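Local coordinates for protein beta-galactosidase (Bacillus circulans, PDB 4MAD) that probably hydrolyses terminal non-reducing beta-D-galactose residues in beta-D-galactosides, as a glycoside hydrolase of family 35, at residues V359-H364 against Y514-I519; S533-G538 against H579-S584. One frame throughout, in Å; residues are numbered along the deposited sequence.

Contact 1: residues V359-H364 against Y514-I519; sequences VKFTEH and YFHKGI
His364 and His516 meet through their ring nitrogens, ND1 of His364 lying 2.8 Å from ND1 of His516. The two share one hydrogen bond whose proton either ring could supply; the rings stand nearly perpendicular, rim to rim. NE2 of His516 is hydrogen-bonded in turn to ND1 of His581, which fixes the rotation of this buried imidazole. Packing is tight beside it: CB of His516 sits over one face of the Phe361 ring, 3.9 Å from its centroid, a CH-pi contact. The Phe361 edge faces the backbone of Lys517 and Gly518, while CG1 of Val359, anti to its own N (chi1 173°), comes within 3.6 Å of Ile519 O. The side with Glu363 and Lys517 is more open to solvent. OE2 of Glu363 rests against CD of Lys517 at 3.3 Å, but stays 4.4 Å from Lys517 NZ, which has a long, weak ion pair with Glu572. Lys517 N donates a nearly straight bond to Glu363 O, and a water molecule bridges Lys360 O and Ile519 N. Glu363-Lys517 is the hydrogen-bonded and His364-His516 the non-hydrogen-bonded pair of two antiparallel strands in the eight-stranded sheet to which strand 514-522, part of the galactose-binding domain family, belongs.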
# COMPACT_ATOMS: atom_id res chain seq x y z
N VAL A 359 -26.31 3.65 -10.73
CA VAL A 359 -25.85 3.30 -12.08
C VAL A 359 -26.16 1.84 -12.42
O VAL A 359 -25.70 0.94 -11.76
CB VAL A 359 -24.35 3.48 -12.24
CG1 VAL A 359 -23.88 2.98 -13.55
CG2 VAL A 359 -23.95 4.84 -12.02
N LYS A 360 -26.96 1.63 -13.45
CA LYS A 360 -27.31 0.29 -13.87
C LYS A 360 -26.27 -0.35 -14.77
O LYS A 360 -25.71 0.29 -15.61
CB LYS A 360 -28.66 0.27 -14.58
CG LYS A 360 -29.72 0.97 -13.84
CD LYS A 360 -31.06 0.77 -14.45
CE LYS A 360 -31.77 2.05 -14.63
NZ LYS A 360 -31.47 2.85 -13.46
N PHE A 361 -26.07 -1.63 -14.60
CA PHE A 361 -25.12 -2.26 -15.45
C PHE A 361 -25.90 -2.94 -16.56
O PHE A 361 -26.55 -3.88 -16.34
CB PHE A 361 -24.27 -3.27 -14.68
CG PHE A 361 -23.33 -2.64 -13.69
CD1 PHE A 361 -22.48 -1.66 -14.03
CD2 PHE A 361 -23.33 -3.05 -12.41
CE1 PHE A 361 -21.67 -1.11 -13.13
CE2 PHE A 361 -22.51 -2.51 -11.52
CZ PHE A 361 -21.69 -1.55 -11.87
N THR A 362 -25.81 -2.39 -17.77
CA THR A 362 -26.54 -2.93 -18.91
C THR A 362 -25.69 -3.88 -19.73
O THR A 362 -26.21 -4.69 -20.50
CB THR A 362 -27.06 -1.80 -19.83
OG1 THR A 362 -25.95 -1.13 -20.44
CG2 THR A 362 -27.88 -0.80 -19.03
N GLU A 363 -24.37 -3.79 -19.57
CA GLU A 363 -23.45 -4.64 -20.31
C GLU A 363 -22.63 -5.53 -19.37
O GLU A 363 -22.31 -5.14 -18.25
CB GLU A 363 -22.51 -3.79 -21.17
CG GLU A 363 -23.20 -2.63 -21.88
CD GLU A 363 -22.37 -2.08 -23.02
OE1 GLU A 363 -22.45 -2.64 -24.14
OE2 GLU A 363 -21.65 -1.08 -22.81
N HIS A 364 -22.30 -6.73 -19.85
CA HIS A 364 -21.53 -7.65 -19.07
C HIS A 364 -20.55 -8.52 -19.93
O HIS A 364 -20.78 -8.80 -21.06
CB HIS A 364 -22.44 -8.59 -18.33
CG HIS A 364 -23.71 -7.98 -17.84
ND1 HIS A 364 -23.82 -7.40 -16.61
CD2 HIS A 364 -24.95 -7.96 -18.38
CE1 HIS A 364 -25.06 -7.00 -16.42
NE2 HIS A 364 -25.76 -7.31 -17.49
N TYR A 514 -17.29 -11.72 -13.71
CA TYR A 514 -17.76 -10.95 -14.83
C TYR A 514 -17.43 -9.49 -14.67
O TYR A 514 -17.50 -8.98 -13.60
CB TYR A 514 -19.25 -11.08 -14.99
CG TYR A 514 -19.71 -12.27 -15.74
CD1 TYR A 514 -20.13 -12.17 -17.05
CD2 TYR A 514 -19.75 -13.49 -15.14
CE1 TYR A 514 -20.57 -13.26 -17.71
CE2 TYR A 514 -20.17 -14.57 -15.80
CZ TYR A 514 -20.59 -14.47 -17.07
OH TYR A 514 -21.00 -15.59 -17.71
N PHE A 515 -17.10 -8.84 -15.76
CA PHE A 515 -17.05 -7.42 -15.86
C PHE A 515 -18.46 -6.86 -16.11
O PHE A 515 -19.17 -7.35 -16.92
CB PHE A 515 -16.13 -6.99 -16.98
CG PHE A 515 -14.69 -7.38 -16.77
CD1 PHE A 515 -13.84 -6.60 -16.08
CD2 PHE A 515 -14.20 -8.55 -17.29
CE1 PHE A 515 -12.57 -6.94 -15.91
CE2 PHE A 515 -12.93 -8.88 -17.12
CZ PHE A 515 -12.11 -8.08 -16.43
N HIS A 516 -18.84 -5.84 -15.41
CA HIS A 516 -20.13 -5.28 -15.57
C HIS A 516 -19.90 -3.83 -15.96
O HIS A 516 -19.15 -3.19 -15.33
CB HIS A 516 -20.82 -5.31 -14.26
CG HIS A 516 -21.14 -6.67 -13.78
ND1 HIS A 516 -22.11 -7.44 -14.34
CD2 HIS A 516 -20.61 -7.41 -12.79
CE1 HIS A 516 -22.18 -8.59 -13.70
NE2 HIS A 516 -21.27 -8.60 -12.77
N LYS A 517 -20.56 -3.34 -16.99
CA LYS A 517 -20.30 -2.00 -17.47
C LYS A 517 -21.50 -1.09 -17.44
O LYS A 517 -22.53 -1.46 -17.85
CB LYS A 517 -19.74 -1.99 -18.86
CG LYS A 517 -19.35 -0.65 -19.31
CD LYS A 517 -19.07 -0.64 -20.73
CE LYS A 517 -17.84 0.06 -20.99
NZ LYS A 517 -18.15 1.36 -21.56
N GLY A 518 -21.29 0.11 -16.92
CA GLY A 518 -22.32 1.08 -16.75
C GLY A 518 -21.84 2.50 -17.02
O GLY A 518 -20.70 2.74 -17.06
N ILE A 519 -22.77 3.42 -17.18
CA ILE A 519 -22.46 4.80 -17.43
C ILE A 519 -23.00 5.72 -16.32
O ILE A 519 -24.12 5.63 -15.99
CB ILE A 519 -23.06 5.25 -18.77
CG1 ILE A 519 -22.57 4.34 -19.88
CG2 ILE A 519 -22.66 6.60 -19.10
CD1 ILE A 519 -21.26 4.68 -20.31
O HOH W 1 -25.54 2.55 -17.32

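Contact 2: residues S533-G538 against H579-S584; sequences SEWTKG and HKHHQS
The touching part Glu534-Lys537 and the segment His579-Ser584 run about 139° apart without strand pairing, coming closest at Thr536 and Lys580, whose CA atoms are 5.9 Å apart. Trp535 fills much of the interval. Its indole NE1 donates a fairly straight hydrogen bond of 3.1 Å to Ser584 O; the acceptor lies almost in the indole plane, although the donor stands above the carbonyl plane of Ser584. Over one face of the indole lies His582, with its CB 4.1 Å from the centroid of the six-membered ring. The His582 imidazole turns an edge toward the five-membered ring in a T-shaped (edge-to-face) arrangement, planes at 82°. Glu534 approaches the same imidazole across its face: CG is over the ring centre, 3.9 Å from the centroid, and the carboxylate is stacked on the ring at a shallow tilt. An extended chain with CG anti to the backbone N (chi1 -168°) carries the acid there. Toward the other end, Thr536 OG1 touches CD of Lys580 at 3.4 Å, but OG1 of Thr536 is hydrogen-bonded to OE1 of Glu552. CG2 of Thr536 meets CB of His579, whose NE2 is bonded to Arg419. The chemistry implies a junction held by aromatic and aliphatic packing, with the indole-to-carbonyl hydrogen bond of Trp535 to Ser584, and joined further by Glu577, whose one carboxylate accepts from the backbone N of Thr536, Lys537, His579 and Lys580 and so ties both segments together.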
# COMPACT_ATOMS: atom_id res chain seq x y z
N SER A 533 -21.86 -2.62 -0.94
CA SER A 533 -22.37 -3.49 0.11
C SER A 533 -23.22 -4.62 -0.43
O SER A 533 -23.32 -5.66 0.18
CB SER A 533 -23.16 -2.72 1.18
OG SER A 533 -24.29 -2.12 0.65
N GLU A 534 -23.89 -4.37 -1.54
CA GLU A 534 -24.68 -5.41 -2.19
C GLU A 534 -23.84 -6.52 -2.83
O GLU A 534 -24.30 -7.60 -2.95
CB GLU A 534 -25.72 -4.87 -3.17
CG GLU A 534 -26.70 -5.93 -3.62
CD GLU A 534 -27.71 -5.52 -4.69
OE1 GLU A 534 -27.55 -4.51 -5.36
OE2 GLU A 534 -28.68 -6.24 -4.86
N TRP A 535 -22.67 -6.17 -3.29
CA TRP A 535 -21.79 -7.03 -4.05
C TRP A 535 -20.95 -7.90 -3.14
O TRP A 535 -21.11 -7.85 -1.96
CB TRP A 535 -20.96 -6.19 -5.02
CG TRP A 535 -21.83 -5.55 -6.08
CD1 TRP A 535 -22.62 -4.47 -5.96
CD2 TRP A 535 -21.97 -5.99 -7.43
NE1 TRP A 535 -23.27 -4.25 -7.10
CE2 TRP A 535 -22.86 -5.14 -8.04
CE3 TRP A 535 -21.43 -7.04 -8.16
CZ2 TRP A 535 -23.23 -5.29 -9.35
CZ3 TRP A 535 -21.79 -7.17 -9.46
CH2 TRP A 535 -22.70 -6.32 -10.04
N THR A 536 -20.11 -8.74 -3.72
CA THR A 536 -19.37 -9.69 -2.93
C THR A 536 -17.84 -9.53 -2.86
O THR A 536 -17.31 -9.33 -1.83
CB THR A 536 -19.78 -11.14 -3.27
OG1 THR A 536 -21.11 -11.36 -2.84
CG2 THR A 536 -18.89 -12.12 -2.60
N LYS A 537 -17.17 -9.64 -3.99
CA LYS A 537 -15.76 -9.36 -4.04
C LYS A 537 -15.32 -8.97 -5.41
O LYS A 537 -15.73 -9.54 -6.38
CB LYS A 537 -14.97 -10.54 -3.56
CG LYS A 537 -13.48 -10.28 -3.39
CD LYS A 537 -12.78 -11.39 -2.70
CE LYS A 537 -11.48 -10.99 -2.08
NZ LYS A 537 -10.56 -10.42 -3.00
N GLY A 538 -14.45 -7.99 -5.46
CA GLY A 538 -13.96 -7.52 -6.72
C GLY A 538 -13.18 -6.24 -6.72
O GLY A 538 -12.59 -5.93 -5.77
N HIS A 579 -17.92 -13.29 -7.68
CA HIS A 579 -18.83 -14.34 -7.31
C HIS A 579 -20.32 -14.14 -7.55
O HIS A 579 -20.96 -14.98 -8.13
CB HIS A 579 -18.69 -14.62 -5.84
CG HIS A 579 -17.33 -15.06 -5.46
ND1 HIS A 579 -16.88 -16.33 -5.70
CD2 HIS A 579 -16.32 -14.40 -4.86
CE1 HIS A 579 -15.64 -16.43 -5.26
NE2 HIS A 579 -15.28 -15.27 -4.75
N LYS A 580 -20.84 -13.06 -7.00
CA LYS A 580 -22.26 -12.86 -6.97
C LYS A 580 -22.62 -11.55 -7.62
O LYS A 580 -22.15 -10.58 -7.25
CB LYS A 580 -22.76 -12.90 -5.56
CG LYS A 580 -22.67 -14.22 -4.91
CD LYS A 580 -23.08 -14.10 -3.49
CE LYS A 580 -23.19 -15.39 -2.75
NZ LYS A 580 -23.44 -15.13 -1.33
N HIS A 581 -23.49 -11.61 -8.61
CA HIS A 581 -23.74 -10.50 -9.49
C HIS A 581 -25.09 -9.82 -9.25
O HIS A 581 -25.99 -10.44 -8.79
CB HIS A 581 -23.63 -11.00 -10.94
CG HIS A 581 -22.35 -11.71 -11.21
ND1 HIS A 581 -21.16 -11.05 -11.34
CD2 HIS A 581 -22.07 -13.02 -11.30
CE1 HIS A 581 -20.19 -11.92 -11.49
NE2 HIS A 581 -20.72 -13.12 -11.49
N HIS A 582 -25.17 -8.55 -9.55
CA HIS A 582 -26.33 -7.74 -9.27
C HIS A 582 -26.53 -6.71 -10.39
O HIS A 582 -25.77 -6.71 -11.30
CB HIS A 582 -26.25 -7.09 -7.89
CG HIS A 582 -26.12 -8.10 -6.80
ND1 HIS A 582 -24.91 -8.48 -6.28
CD2 HIS A 582 -27.04 -8.87 -6.21
CE1 HIS A 582 -25.11 -9.43 -5.39
NE2 HIS A 582 -26.39 -9.68 -5.33
N GLN A 583 -27.60 -5.94 -10.33
CA GLN A 583 -27.95 -5.11 -11.46
C GLN A 583 -27.37 -3.71 -11.54
O GLN A 583 -27.40 -3.10 -12.54
CB GLN A 583 -29.45 -5.05 -11.62
CG GLN A 583 -30.15 -6.34 -11.81
CD GLN A 583 -29.77 -7.09 -13.07
OE1 GLN A 583 -29.41 -6.52 -14.08
NE2 GLN A 583 -29.88 -8.39 -13.00
N SER A 584 -26.86 -3.24 -10.42
CA SER A 584 -26.47 -1.86 -10.25
C SER A 584 -25.58 -1.60 -9.06
O SER A 584 -25.43 -2.40 -8.21
CB SER A 584 -27.71 -1.01 -10.07
OG SER A 584 -28.28 -1.26 -8.84

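Contact 1 and contact 2 lie on the same side of the chain's centre, about 11 Å apart between their centres, and both reach one eight-stranded antiparallel sheet. Along the chain they come in series: strand 357-366 pairs with strand 514-522 in contact 1 before the residues of contact 2 begin. The latter joins the approach to strand 537-542 with the loop between strands 569-577 and 584-588, the second of which pairs with strand 357-366. They touch directly: Phe361 N is probably hydrogen-bonded to Gln583 O, and CD2 of His516 packs on CZ3 of Trp535. Parts of the chain far apart in sequence are thereby brought together around one sheet, away from the annotated sites.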